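Local coordinates for MgGH51 (Meripilus giganteus, PDB 6ZPV), which hydrolyses terminal alpha-L-arabinofuranosyl residues from arabinose-containing glycans, as a fungal glycosidase of family GH51, at residues L33-L38 with S196-T201; L37-A42 with G100-K105; A211-T216 with G501-S506; S28-L33 with V264-L269. All coordinates share one frame; numbering follows the deposited sequence.

Interaction 1. Residues L33-L38 with S196-T201; sequences LYAELL and SLFPPT
The Phe198 ring lies with one face over the backbone between Ala35 and Glu36, Glu36 N standing 3.7 Å above the ring plane toward its rim. Around its edge sit Tyr34 CE1, Ser196 OG and Thr201 CG2. Phe198 turns that edge toward the face of Tyr34 in an offset edge-to-face pair, centroids 5.6 Å apart and planes at 77°; the Tyr34 hydroxyl goes on to Asn207. Across the Phe198 rim runs the Glu36 carboxylate, nearly perpendicular to the ring. Here the loop after helix 29-33 meets the end of strand 189-198, part of a five-stranded antiparallel sheet, and Leu37 N gives Leu197 O a bond of 2.9 Å. A bend at chi2 (67°) brings the Glu36 carboxylate back alongside the strand: OE1 takes Ser196 OG on its syn lone pair at 2.7 Å and forms a salt bridge with Arg41, while OE2 takes Leu197 N at 2.9 Å, almost straight, and Leu38 N on its anti lone pair. With Glu36 cut back to an alanine, the N-H groups of Leu197 and Leu38 and the Ser196 hydroxyl would probably lose their acceptor and Arg41 its charge partner. Beyond the carboxylate, the side chains of Leu38 and Leu197 cross at about a right angle, Leu38 CG 3.7 Å from Leu197 CB, and Leu37 CD1 rests against Pro199 CD.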
loop_
_atom_site.group_PDB
_atom_site.type_symbol
_atom_site.label_atom_id
_atom_site.label_comp_id
_atom_site.label_asym_id
_atom_site.label_seq_id
_atom_site.Cartn_x
_atom_site.Cartn_y
_atom_site.Cartn_z
ATOM N N LEU A 33 5.475 -3.875 1.014
ATOM C CA LEU A 33 4.440 -4.925 1.307
ATOM C C LEU A 33 4.774 -6.243 0.594
ATOM O O LEU A 33 4.468 -7.306 1.133
ATOM C CB LEU A 33 3.077 -4.361 0.931
ATOM C CG LEU A 33 1.891 -5.290 1.171
ATOM C CD1 LEU A 33 1.700 -5.568 2.652
ATOM C CD2 LEU A 33 0.638 -4.626 0.614
ATOM N N TYR A 34 5.307 -6.184 -0.618
ATOM C CA TYR A 34 5.684 -7.411 -1.341
ATOM C C TYR A 34 6.946 -7.992 -0.716
ATOM O O TYR A 34 7.920 -7.276 -0.554
ATOM C CB TYR A 34 5.844 -7.078 -2.824
ATOM C CG TYR A 34 6.162 -8.242 -3.733
ATOM C CD1 TYR A 34 5.453 -9.436 -3.674
ATOM C CD2 TYR A 34 7.148 -8.111 -4.692
ATOM C CE1 TYR A 34 5.745 -10.467 -4.550
ATOM C CE2 TYR A 34 7.423 -9.157 -5.572
ATOM C CZ TYR A 34 6.744 -10.350 -5.496
ATOM O OH TYR A 34 7.052 -11.354 -6.405
ATOM N N ALA A 35 6.943 -9.287 -0.372
ATOM C CA ALA A 35 8.018 -9.804 0.530
ATOM C C ALA A 35 9.365 -10.053 -0.142
ATOM O O ALA A 35 10.327 -10.332 0.578
ATOM C CB ALA A 35 7.533 -11.080 1.189
ATOM N N GLU A 36 9.457 -9.989 -1.469
ATOM C CA GLU A 36 10.728 -10.223 -2.154
ATOM C C GLU A 36 11.833 -9.387 -1.547
ATOM O O GLU A 36 11.680 -8.138 -1.349
ATOM C CB GLU A 36 10.564 -9.868 -3.637
ATOM C CG GLU A 36 11.853 -9.822 -4.421
ATOM C CD GLU A 36 12.534 -11.193 -4.566
ATOM O OE1 GLU A 36 11.866 -12.091 -5.166
ATOM O OE2 GLU A 36 13.657 -11.368 -4.071
ATOM N N LEU A 37 13.005 -9.957 -1.334
ATOM C CA LEU A 37 14.128 -9.282 -0.676
ATOM C C LEU A 37 15.188 -8.774 -1.633
ATOM O O LEU A 37 16.014 -7.927 -1.200
ATOM C CB LEU A 37 14.778 -10.288 0.311
ATOM C CG LEU A 37 13.862 -10.697 1.438
ATOM C CD1 LEU A 37 14.430 -11.849 2.243
ATOM C CD2 LEU A 37 13.534 -9.518 2.333
ATOM N N LEU A 38 15.245 -9.268 -2.855
ATOM C CA LEU A 38 16.262 -8.855 -3.805
ATOM C C LEU A 38 15.768 -7.671 -4.640
ATOM O O LEU A 38 14.673 -7.749 -5.203
ATOM C CB LEU A 38 16.697 -9.983 -4.733
ATOM C CG LEU A 38 17.065 -11.286 -4.042
ATOM C CD1 LEU A 38 17.532 -12.305 -5.047
ATOM C CD2 LEU A 38 18.116 -11.090 -2.972
ATOM N N SER A 196 15.404 -14.666 -6.995
ATOM C CA SER A 196 14.402 -14.353 -5.976
ATOM C C SER A 196 14.864 -14.822 -4.593
ATOM O O SER A 196 15.455 -15.912 -4.483
ATOM C CB SER A 196 13.071 -15.013 -6.318
ATOM O OG SER A 196 12.057 -14.745 -5.345
ATOM N N LEU A 197 14.560 -14.053 -3.560
ATOM C CA LEU A 197 14.745 -14.475 -2.192
ATOM C C LEU A 197 13.554 -14.023 -1.364
ATOM O O LEU A 197 13.302 -12.812 -1.274
ATOM C CB LEU A 197 16.048 -13.916 -1.590
ATOM C CG LEU A 197 16.353 -14.386 -0.173
ATOM C CD1 LEU A 197 16.758 -15.836 -0.116
ATOM C CD2 LEU A 197 17.420 -13.532 0.490
ATOM N N PHE A 198 12.844 -14.978 -0.787
ATOM C CA PHE A 198 11.684 -14.677 0.068
ATOM C C PHE A 198 11.901 -15.113 1.493
ATOM O O PHE A 198 12.425 -16.220 1.729
ATOM C CB PHE A 198 10.395 -15.361 -0.431
ATOM C CG PHE A 198 9.582 -14.550 -1.401
ATOM C CD1 PHE A 198 10.072 -14.228 -2.656
ATOM C CD2 PHE A 198 8.340 -14.078 -1.084
ATOM C CE1 PHE A 198 9.327 -13.463 -3.535
ATOM C CE2 PHE A 198 7.584 -13.315 -1.940
ATOM C CZ PHE A 198 8.108 -13.033 -3.192
ATOM N N PRO A 199 11.464 -14.314 2.470
ATOM C CA PRO A 199 11.304 -14.770 3.843
ATOM C C PRO A 199 9.993 -15.517 3.982
ATOM O O PRO A 199 9.210 -15.574 3.023
ATOM C CB PRO A 199 11.232 -13.419 4.593
ATOM C CG PRO A 199 10.364 -12.571 3.654
ATOM C CD PRO A 199 10.775 -13.016 2.256
ATOM N N PRO A 200 9.640 -16.037 5.175
ATOM C CA PRO A 200 8.285 -16.479 5.401
ATOM C C PRO A 200 7.315 -15.348 5.063
ATOM O O PRO A 200 7.602 -14.184 5.384
ATOM C CB PRO A 200 8.280 -16.857 6.936
ATOM C CG PRO A 200 9.727 -17.162 7.225
ATOM C CD PRO A 200 10.504 -16.167 6.384
ATOM N N THR A 201 6.136 -15.657 4.555
ATOM C CA THR A 201 5.178 -14.639 4.137
ATOM C C THR A 201 3.934 -14.606 5.017
ATOM O O THR A 201 3.597 -15.600 5.677
ATOM C CB THR A 201 4.819 -14.855 2.671
ATOM O OG1 THR A 201 4.286 -16.162 2.536
ATOM C CG2 THR A 201 5.963 -14.581 1.731
#

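Interaction 2. Residues L37-A42 with G100-K105; sequences LLQNRA and GFWGIK
Gln39 and Phe101 join two irregular loops, one following helix 29-33 and the other linking strands 93-98 and 112-119, at the junction between the catalytic barrel and the beta-sheet region beside it. The core is a CH-pi contact: Gln39 CB stands 3.7 Å from the centroid of the Phe101 ring, only 10° off its normal. Beyond CB the extended Gln39 chain runs obliquely across that face, its amide plane within 19° of the ring plane. Phe101 CG lies opposite its own carbonyl carbon (chi1 -65°), which sends the ring across toward the first loop, where CE2 comes 3.5 Å from Leu38 O. The ring's other face rests on Gly31, CG being 3.5 Å from Gly31 CA. Shrinking Phe101 to an alanine would probably open a gap between Gln39 and Gly31 and leave the Gln39 chain free to turn.

The backbones meet beside this ring. Gly100 CA makes a CA-H...O contact of 3.2 Å with Leu37 O, and a side chain at Gly100 would run into Gly103 O. One water stitches the loops together: it donates to Leu37 O and to Gly103 O, each at 2.7 Å, and accepts from Phe101 N at 2.9 Å. Leu37 CD1 also reaches Ile104 CG2.

Trp102 packs edge-to-face with His485 and lies about 4 Å from a bound N-acetylglucosamine at nearest atoms; Leu38 and Arg41 lie against strand 189-198, and Asn98, at the end of strand 93-98, bonds to both Gln39 O and Gly100 N.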
loop_
_atom_site.group_PDB
_atom_site.type_symbol
_atom_site.label_atom_id
_atom_site.label_comp_id
_atom_site.label_asym_id
_atom_site.label_seq_id
_atom_site.Cartn_x
_atom_site.Cartn_y
_atom_site.Cartn_z
ATOM N N LEU A 37 13.005 -9.957 -1.334
ATOM C CA LEU A 37 14.128 -9.282 -0.676
ATOM C C LEU A 37 15.188 -8.774 -1.633
ATOM O O LEU A 37 16.014 -7.927 -1.200
ATOM C CB LEU A 37 14.778 -10.288 0.311
ATOM C CG LEU A 37 13.862 -10.697 1.438
ATOM C CD1 LEU A 37 14.430 -11.849 2.243
ATOM C CD2 LEU A 37 13.534 -9.518 2.333
ATOM N N LEU A 38 15.245 -9.268 -2.855
ATOM C CA LEU A 38 16.262 -8.855 -3.805
ATOM C C LEU A 38 15.768 -7.671 -4.640
ATOM O O LEU A 38 14.673 -7.749 -5.203
ATOM C CB LEU A 38 16.697 -9.983 -4.733
ATOM C CG LEU A 38 17.065 -11.286 -4.042
ATOM C CD1 LEU A 38 17.532 -12.305 -5.047
ATOM C CD2 LEU A 38 18.116 -11.090 -2.972
ATOM N N GLN A 39 16.542 -6.621 -4.734
ATOM C CA GLN A 39 16.215 -5.437 -5.541
ATOM C C GLN A 39 16.726 -5.689 -6.968
ATOM O O GLN A 39 17.780 -6.262 -7.161
ATOM C CB GLN A 39 16.754 -4.174 -4.904
ATOM C CG GLN A 39 16.476 -2.935 -5.693
ATOM C CD GLN A 39 16.830 -1.638 -5.008
ATOM O OE1 GLN A 39 17.611 -1.599 -3.971
ATOM N NE2 GLN A 39 16.380 -0.568 -5.553
ATOM N N ASN A 40 15.971 -5.247 -7.964
ATOM C CA ASN A 40 16.389 -5.423 -9.361
ATOM C C ASN A 40 16.634 -6.925 -9.639
ATOM O O ASN A 40 17.665 -7.315 -10.239
ATOM C CB ASN A 40 17.606 -4.537 -9.689
ATOM C CG ASN A 40 18.025 -4.547 -11.144
ATOM O OD1 ASN A 40 17.187 -4.794 -12.045
ATOM N ND2 ASN A 40 19.300 -4.199 -11.395
ATOM N N ARG A 41 15.698 -7.752 -9.200
ATOM C CA ARG A 41 15.891 -9.206 -9.155
ATOM C C ARG A 41 16.009 -9.866 -10.519
ATOM O O ARG A 41 16.578 -10.950 -10.637
ATOM C CB ARG A 41 14.785 -9.866 -8.361
ATOM C CG ARG A 41 13.413 -9.894 -9.033
ATOM C CD ARG A 41 12.355 -10.552 -8.163
ATOM N NE ARG A 41 11.073 -10.544 -8.790
ATOM C CZ ARG A 41 9.933 -10.885 -8.212
ATOM N NH1 ARG A 41 9.919 -11.368 -6.974
ATOM N NH2 ARG A 41 8.775 -10.779 -8.858
ATOM N N ALA A 42 15.412 -9.240 -11.534
ATOM C CA ALA A 42 15.339 -9.855 -12.872
ATOM C C ALA A 42 15.689 -8.848 -13.952
ATOM O O ALA A 42 15.405 -9.083 -15.135
ATOM C CB ALA A 42 13.969 -10.455 -13.094
ATOM N N GLY A 100 19.824 -5.978 -1.460
ATOM C CA GLY A 100 18.432 -5.845 -1.041
ATOM C C GLY A 100 17.934 -4.433 -1.304
ATOM O O GLY A 100 18.518 -3.647 -2.075
ATOM N N PHE A 101 16.791 -4.124 -0.651
ATOM C CA PHE A 101 16.240 -2.755 -0.622
ATOM C C PHE A 101 16.838 -2.077 0.600
ATOM O O PHE A 101 16.265 -2.062 1.711
ATOM C CB PHE A 101 14.712 -2.828 -0.584
ATOM C CG PHE A 101 14.117 -3.423 -1.846
ATOM C CD1 PHE A 101 13.826 -2.619 -2.926
ATOM C CD2 PHE A 101 13.846 -4.771 -1.914
ATOM C CE1 PHE A 101 13.251 -3.154 -4.069
ATOM C CE2 PHE A 101 13.283 -5.325 -3.054
ATOM C CZ PHE A 101 12.977 -4.505 -4.123
ATOM N N TRP A 102 18.094 -1.639 0.439
ATOM C CA TRP A 102 18.808 -0.959 1.546
ATOM C C TRP A 102 18.947 -1.887 2.780
ATOM O O TRP A 102 18.866 -1.452 3.925
ATOM C CB TRP A 102 18.180 0.414 1.878
ATOM C CG TRP A 102 18.181 1.268 0.665
ATOM C CD1 TRP A 102 19.174 2.040 0.203
ATOM C CD2 TRP A 102 17.147 1.317 -0.331
ATOM N NE1 TRP A 102 18.843 2.592 -1.010
ATOM C CE2 TRP A 102 17.612 2.138 -1.357
ATOM C CE3 TRP A 102 15.852 0.781 -0.445
ATOM C CZ2 TRP A 102 16.895 2.322 -2.544
ATOM C CZ3 TRP A 102 15.135 0.970 -1.593
ATOM C CH2 TRP A 102 15.669 1.719 -2.645
ATOM N N GLY A 103 19.242 -3.172 2.509
ATOM C CA GLY A 103 19.468 -4.154 3.559
ATOM C C GLY A 103 18.622 -5.370 3.421
ATOM O O GLY A 103 17.644 -5.403 2.602
ATOM N N ILE A 104 18.886 -6.380 4.239
ATOM C CA ILE A 104 18.125 -7.625 4.337
ATOM C C ILE A 104 18.129 -8.021 5.785
ATOM O O ILE A 104 19.209 -8.200 6.346
ATOM C CB ILE A 104 18.645 -8.751 3.427
ATOM C CG1 ILE A 104 18.774 -8.332 1.969
ATOM C CG2 ILE A 104 17.818 -10.002 3.644
ATOM C CD1 ILE A 104 19.344 -9.401 1.033
ATOM N N LYS A 105 16.973 -8.229 6.357
ATOM C CA LYS A 105 16.856 -8.751 7.717
ATOM C C LYS A 105 17.117 -10.249 7.722
ATOM O O LYS A 105 16.418 -10.992 6.997
ATOM C CB LYS A 105 15.494 -8.449 8.312
ATOM C CG LYS A 105 15.238 -9.063 9.654
ATOM C CD LYS A 105 13.918 -8.568 10.258
ATOM C CE LYS A 105 13.417 -9.378 11.407
ATOM N NZ LYS A 105 12.190 -8.742 11.961
HETATM O O HOH W 1 15.665 -6.291 0.949
#

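Interaction 3. Residues A211-T216 with G501-S506; sequences ADIAET and GSVIKS
Val503 touches three residues of helix 211-216 with its two methyl groups. The Val503 and Asp212 side chains slide past each other in opposite directions, Val503 CG2 3.5 Å from Asp212 OD2; the same methyl also meets Ile213 CG1 at 4.0 Å. Val503 CG1 points at Thr216, ending 3.8 Å from OG1. Two residues on, the extended chain of Lys505 passes obliquely over the same threonine, its CE 4.0 Å from Thr216 CG2.

Water fills in the polar part of the contact. One molecule donates to Thr216 OG1 at 2.7 Å and accepts from Lys505 NZ at 3.1 Å; another makes weak links to Asp212 OD2 and Gly501 O.

Part of what positions these groups lies within the helix. Thr216 holds OG1 beside its own backbone N (chi1 -58°), and from there the hydroxyl donates to Asp212 O at 2.7 Å, one turn back. The same carbonyl accepts Thr216 N from the opposite face of its plane. Arg210 forms a salt bridge with Asp212 OD1, and Glu219 does so with Lys505 NZ. The helix and strand 503-505 run nearly parallel, axes 9.6 Å apart and 19° from alignment. In the (beta/alpha)8 barrel of GH51 enzymes this pairing falls beside the closure: helix 211-219 leads into the second barrel strand, 224-227, and strand 503-505 into helix 507-517, which comes after the last, 474-479, and whose Phe509 also packs on Thr216.

No polar pair meets directly: the valine methyls lie against oxygens and a methylene, and the threonine hydroxyl and lysine amine are joined through water. The lysine's charge is probably balanced chiefly by Glu219, and that of Asp212 by Arg210.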
loop_
_atom_site.group_PDB
_atom_site.type_symbol
_atom_site.label_atom_id
_atom_site.label_comp_id
_atom_site.label_asym_id
_atom_site.label_seq_id
_atom_site.Cartn_x
_atom_site.Cartn_y
_atom_site.Cartn_z
ATOM N N ALA A 211 5.467 -9.861 6.481
ATOM C CA ALA A 211 4.594 -10.127 7.648
ATOM C C ALA A 211 4.380 -8.894 8.537
ATOM O O ALA A 211 3.226 -8.605 8.873
ATOM C CB ALA A 211 5.191 -11.277 8.446
ATOM N N ASP A 212 5.429 -8.217 8.980
ATOM C CA ASP A 212 5.205 -7.104 9.905
ATOM C C ASP A 212 4.346 -5.988 9.266
ATOM O O ASP A 212 3.467 -5.479 9.964
ATOM C CB ASP A 212 6.516 -6.620 10.526
ATOM C CG ASP A 212 7.583 -6.105 9.574
ATOM O OD1 ASP A 212 7.351 -6.159 8.342
ATOM O OD2 ASP A 212 8.686 -5.656 10.085
ATOM N N ILE A 213 4.578 -5.682 8.010
ATOM C CA ILE A 213 3.804 -4.645 7.342
ATOM C C ILE A 213 2.367 -5.145 7.162
ATOM O O ILE A 213 1.426 -4.399 7.491
ATOM C CB ILE A 213 4.459 -4.243 6.002
ATOM C CG1 ILE A 213 5.838 -3.634 6.210
ATOM C CG2 ILE A 213 3.514 -3.339 5.248
ATOM C CD1 ILE A 213 6.559 -3.282 4.916
ATOM N N ALA A 214 2.173 -6.359 6.649
ATOM C CA ALA A 214 0.820 -6.865 6.419
ATOM C C ALA A 214 0.041 -6.854 7.746
ATOM O O ALA A 214 -1.128 -6.491 7.772
ATOM C CB ALA A 214 0.876 -8.265 5.838
ATOM N N GLU A 215 0.666 -7.333 8.814
ATOM C CA GLU A 215 -0.007 -7.371 10.128
ATOM C C GLU A 215 -0.360 -5.982 10.619
ATOM O O GLU A 215 -1.400 -5.762 11.272
ATOM C CB GLU A 215 0.880 -8.053 11.121
ATOM C CG GLU A 215 1.086 -9.545 10.900
ATOM C CD GLU A 215 2.227 -10.195 11.663
ATOM O OE1 GLU A 215 2.916 -9.450 12.426
ATOM O OE2 GLU A 215 2.520 -11.393 11.420
ATOM N N THR A 216 0.515 -4.997 10.367
ATOM C CA THR A 216 0.266 -3.597 10.751
ATOM C C THR A 216 -0.946 -3.058 10.002
ATOM O O THR A 216 -1.786 -2.344 10.613
ATOM C CB THR A 216 1.500 -2.736 10.546
ATOM O OG1 THR A 216 2.615 -3.224 11.279
ATOM C CG2 THR A 216 1.284 -1.281 10.910
ATOM N N GLY A 501 14.126 -3.917 8.367
ATOM C CA GLY A 501 13.907 -4.751 9.550
ATOM C C GLY A 501 12.751 -4.446 10.461
ATOM O O GLY A 501 12.395 -5.296 11.250
ATOM N N SER A 502 12.204 -3.224 10.419
ATOM C CA SER A 502 11.254 -2.779 11.428
ATOM C C SER A 502 10.274 -1.790 10.848
ATOM O O SER A 502 10.528 -1.172 9.831
ATOM C CB SER A 502 11.845 -2.288 12.658
ATOM O OG SER A 502 12.500 -1.125 12.343
ATOM N N VAL A 503 9.162 -1.629 11.566
ATOM C CA VAL A 503 8.038 -0.784 11.168
ATOM C C VAL A 503 7.862 0.357 12.212
ATOM O O VAL A 503 8.096 0.142 13.399
ATOM C CB VAL A 503 6.761 -1.596 11.047
ATOM C CG1 VAL A 503 5.516 -0.795 10.886
ATOM C CG2 VAL A 503 6.859 -2.645 9.966
ATOM N N ILE A 504 7.464 1.515 11.725
ATOM C CA ILE A 504 7.171 2.711 12.516
ATOM C C ILE A 504 5.706 3.061 12.280
ATOM O O ILE A 504 5.326 3.402 11.135
ATOM C CB ILE A 504 8.085 3.883 12.097
ATOM C CG1 ILE A 504 9.559 3.547 12.283
ATOM C CG2 ILE A 504 7.764 5.098 12.945
ATOM C CD1 ILE A 504 10.389 3.845 11.204
ATOM N N LYS A 505 4.909 3.032 13.329
ATOM C CA LYS A 505 3.486 3.385 13.265
ATOM C C LYS A 505 3.380 4.863 13.622
ATOM O O LYS A 505 3.714 5.274 14.724
ATOM C CB LYS A 505 2.705 2.519 14.266
ATOM C CG LYS A 505 2.721 1.039 13.939
ATOM C CD LYS A 505 2.230 0.147 14.964
ATOM C CE LYS A 505 2.719 -1.274 14.647
ATOM N NZ LYS A 505 2.163 -2.260 15.594
ATOM N N SER A 506 2.901 5.669 12.689
ATOM C CA SER A 506 2.849 7.138 12.861
ATOM C C SER A 506 1.734 7.555 13.837
ATOM O O SER A 506 0.776 6.829 14.105
ATOM C CB SER A 506 2.653 7.818 11.552
ATOM O OG SER A 506 1.327 7.664 11.031
HETATM O O HOH W 2 10.449 -7.782 9.784
HETATM O O HOH W 3 2.694 -4.624 13.629
#

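Interaction 4. Residues S28-L33 with V264-L269; sequences SGDGGL and VNTDGL
Asp30 and Thr266 cross obliquely, the carboxylate presenting both oxygens to one residue. OD1 receives the Thr266 hydroxyl at 2.7 Å and OD2 receives Thr266 N at 2.8 Å. Both donors arrive on the syn side but tilted from the carboxylate plane, by 20° at OD1 and 33° at OD2. Asp30 CG stands opposite its own carbonyl carbon, which brings the group toward the turn after strand 264-265. OD2 also has Asn265 CA 3.3 Å away, while Thr266 CG2 lies near OD1.

Thr266 OG1 is used twice. Lodged between its backbone N and carbonyl carbon (chi1 68°), it donates a hydrogen bond to Asp30 OD1 and accepts Gly268 N at 2.9 Å, the bond that defines an ST turn. A water donating to OD2 at 3.1 Å makes a weak link onward to Leu269 N. Leu269 closes the other side of the contact, CD2 lying 3.8 Å from Gly29 CA; a side chain on that glycine would be tight against it.

The segment carrying Asp30 is the short helix after the first barrel strand, with a wider pi-type turn closed by Leu33 N bonding to Ser28 O. Asp24 accepts Gly29 N and Asp30 N. The partner turn belongs to the loop that runs from strand 264-265, paired with strand 257-258, into helix 271-281.

A buried carboxylate is thereby supplied with two protein donors and a water, and because one residue grips both oxygens, rotation about its CB-CG bond is restrained while the turn itself is pinned through the threonine.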
loop_
_atom_site.group_PDB
_atom_site.type_symbol
_atom_site.label_atom_id
_atom_site.label_comp_id
_atom_site.label_asym_id
_atom_site.label_seq_id
_atom_site.Cartn_x
_atom_site.Cartn_y
_atom_site.Cartn_z
ATOM N N SER A 28 6.682 1.077 -1.451
ATOM C CA SER A 28 5.568 0.450 -0.697
ATOM C C SER A 28 5.196 -0.925 -1.226
ATOM O O SER A 28 4.599 -1.712 -0.453
ATOM C CB SER A 28 4.350 1.309 -0.723
ATOM O OG SER A 28 3.922 1.461 -2.065
ATOM N N GLY A 29 5.472 -1.211 -2.489
ATOM C CA GLY A 29 5.176 -2.532 -3.082
ATOM C C GLY A 29 6.471 -3.309 -3.150
ATOM O O GLY A 29 6.836 -4.026 -2.213
ATOM N N ASP A 30 7.205 -3.121 -4.247
ATOM C CA ASP A 30 8.577 -3.609 -4.319
ATOM C C ASP A 30 9.438 -2.961 -3.242
ATOM O O ASP A 30 9.561 -1.705 -3.269
ATOM C CB ASP A 30 9.147 -3.339 -5.695
ATOM C CG ASP A 30 8.562 -4.195 -6.780
ATOM O OD1 ASP A 30 8.403 -5.391 -6.650
ATOM O OD2 ASP A 30 8.171 -3.647 -7.784
ATOM N N GLY A 31 10.004 -3.741 -2.339
ATOM C CA GLY A 31 10.711 -3.209 -1.219
ATOM C C GLY A 31 9.907 -2.989 0.055
ATOM O O GLY A 31 10.482 -2.601 1.083
ATOM N N GLY A 32 8.605 -3.255 -0.035
ATOM C CA GLY A 32 7.675 -2.928 1.055
ATOM C C GLY A 32 6.746 -4.061 1.368
ATOM O O GLY A 32 7.134 -5.105 1.928
ATOM N N LEU A 33 5.475 -3.875 1.014
ATOM C CA LEU A 33 4.440 -4.925 1.307
ATOM C C LEU A 33 4.774 -6.243 0.594
ATOM O O LEU A 33 4.468 -7.306 1.133
ATOM C CB LEU A 33 3.077 -4.361 0.931
ATOM C CG LEU A 33 1.891 -5.290 1.171
ATOM C CD1 LEU A 33 1.700 -5.568 2.652
ATOM C CD2 LEU A 33 0.638 -4.626 0.614
ATOM N N VAL A 264 11.565 1.088 -11.283
ATOM C CA VAL A 264 10.932 -0.079 -11.912
ATOM C C VAL A 264 10.060 -0.826 -10.915
ATOM O O VAL A 264 10.502 -1.117 -9.802
ATOM C CB VAL A 264 11.993 -1.011 -12.523
ATOM C CG1 VAL A 264 11.387 -2.265 -13.067
ATOM C CG2 VAL A 264 12.780 -0.275 -13.592
ATOM N N ASN A 265 8.851 -1.170 -11.355
ATOM C CA ASN A 265 8.008 -2.131 -10.659
ATOM C C ASN A 265 8.190 -3.497 -11.306
ATOM O O ASN A 265 8.081 -3.653 -12.503
ATOM C CB ASN A 265 6.542 -1.727 -10.753
ATOM C CG ASN A 265 6.087 -0.511 -10.012
ATOM O OD1 ASN A 265 4.868 -0.407 -9.739
ATOM N ND2 ASN A 265 6.958 0.441 -9.690
ATOM N N THR A 266 8.409 -4.514 -10.452
ATOM C CA THR A 266 8.510 -5.891 -10.943
ATOM C C THR A 266 7.150 -6.434 -11.408
ATOM O O THR A 266 7.140 -7.395 -12.198
ATOM C CB THR A 266 9.048 -6.826 -9.878
ATOM O OG1 THR A 266 8.100 -6.989 -8.795
ATOM C CG2 THR A 266 10.416 -6.441 -9.352
ATOM N N ASP A 267 6.065 -5.890 -10.856
ATOM C CA ASP A 267 4.710 -6.459 -10.976
ATOM C C ASP A 267 4.626 -7.832 -10.317
ATOM O O ASP A 267 3.634 -8.556 -10.558
ATOM C CB ASP A 267 4.175 -6.375 -12.399
ATOM C CG ASP A 267 3.686 -4.977 -12.792
ATOM O OD1 ASP A 267 3.337 -4.207 -11.854
ATOM O OD2 ASP A 267 3.608 -4.718 -14.009
ATOM N N GLY A 268 5.584 -8.177 -9.439
ATOM C CA GLY A 268 5.422 -9.336 -8.584
ATOM C C GLY A 268 4.265 -9.191 -7.628
ATOM O O GLY A 268 3.652 -10.196 -7.266
ATOM N N LEU A 269 4.019 -7.967 -7.191
ATOM C CA LEU A 269 2.804 -7.626 -6.456
ATOM C C LEU A 269 1.745 -7.361 -7.523
ATOM O O LEU A 269 1.658 -6.235 -8.041
ATOM C CB LEU A 269 3.017 -6.431 -5.560
ATOM C CG LEU A 269 1.786 -5.951 -4.789
ATOM C CD1 LEU A 269 1.225 -7.031 -3.928
ATOM C CD2 LEU A 269 2.139 -4.712 -3.970
HETATM O O HOH W 4 5.428 -5.069 -8.136
#

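In the fold
From the N terminus, the chain leaves the first barrel strand at 20-21 and runs through 28-42, which supplies the first segment of interactions 4, 1 and 2 in turn. Interaction 2 closes first, at 100-105, and interaction 1 next, at 196-201, where the last strand of the two five-stranded sheets ends; both lie within the longer loop that interaction 4 shuts at 264-269. Interaction 3 opens at 211-216, inside that loop, and closes at 501-506, so it crosses interaction 4. The salt bridge Glu36-Arg41 joins interactions 1 and 2, while Leu33 packs on Ile213 to connect interactions 1 and 4 with interaction 3. Together they tie the sheets to the barrel's beginning and end.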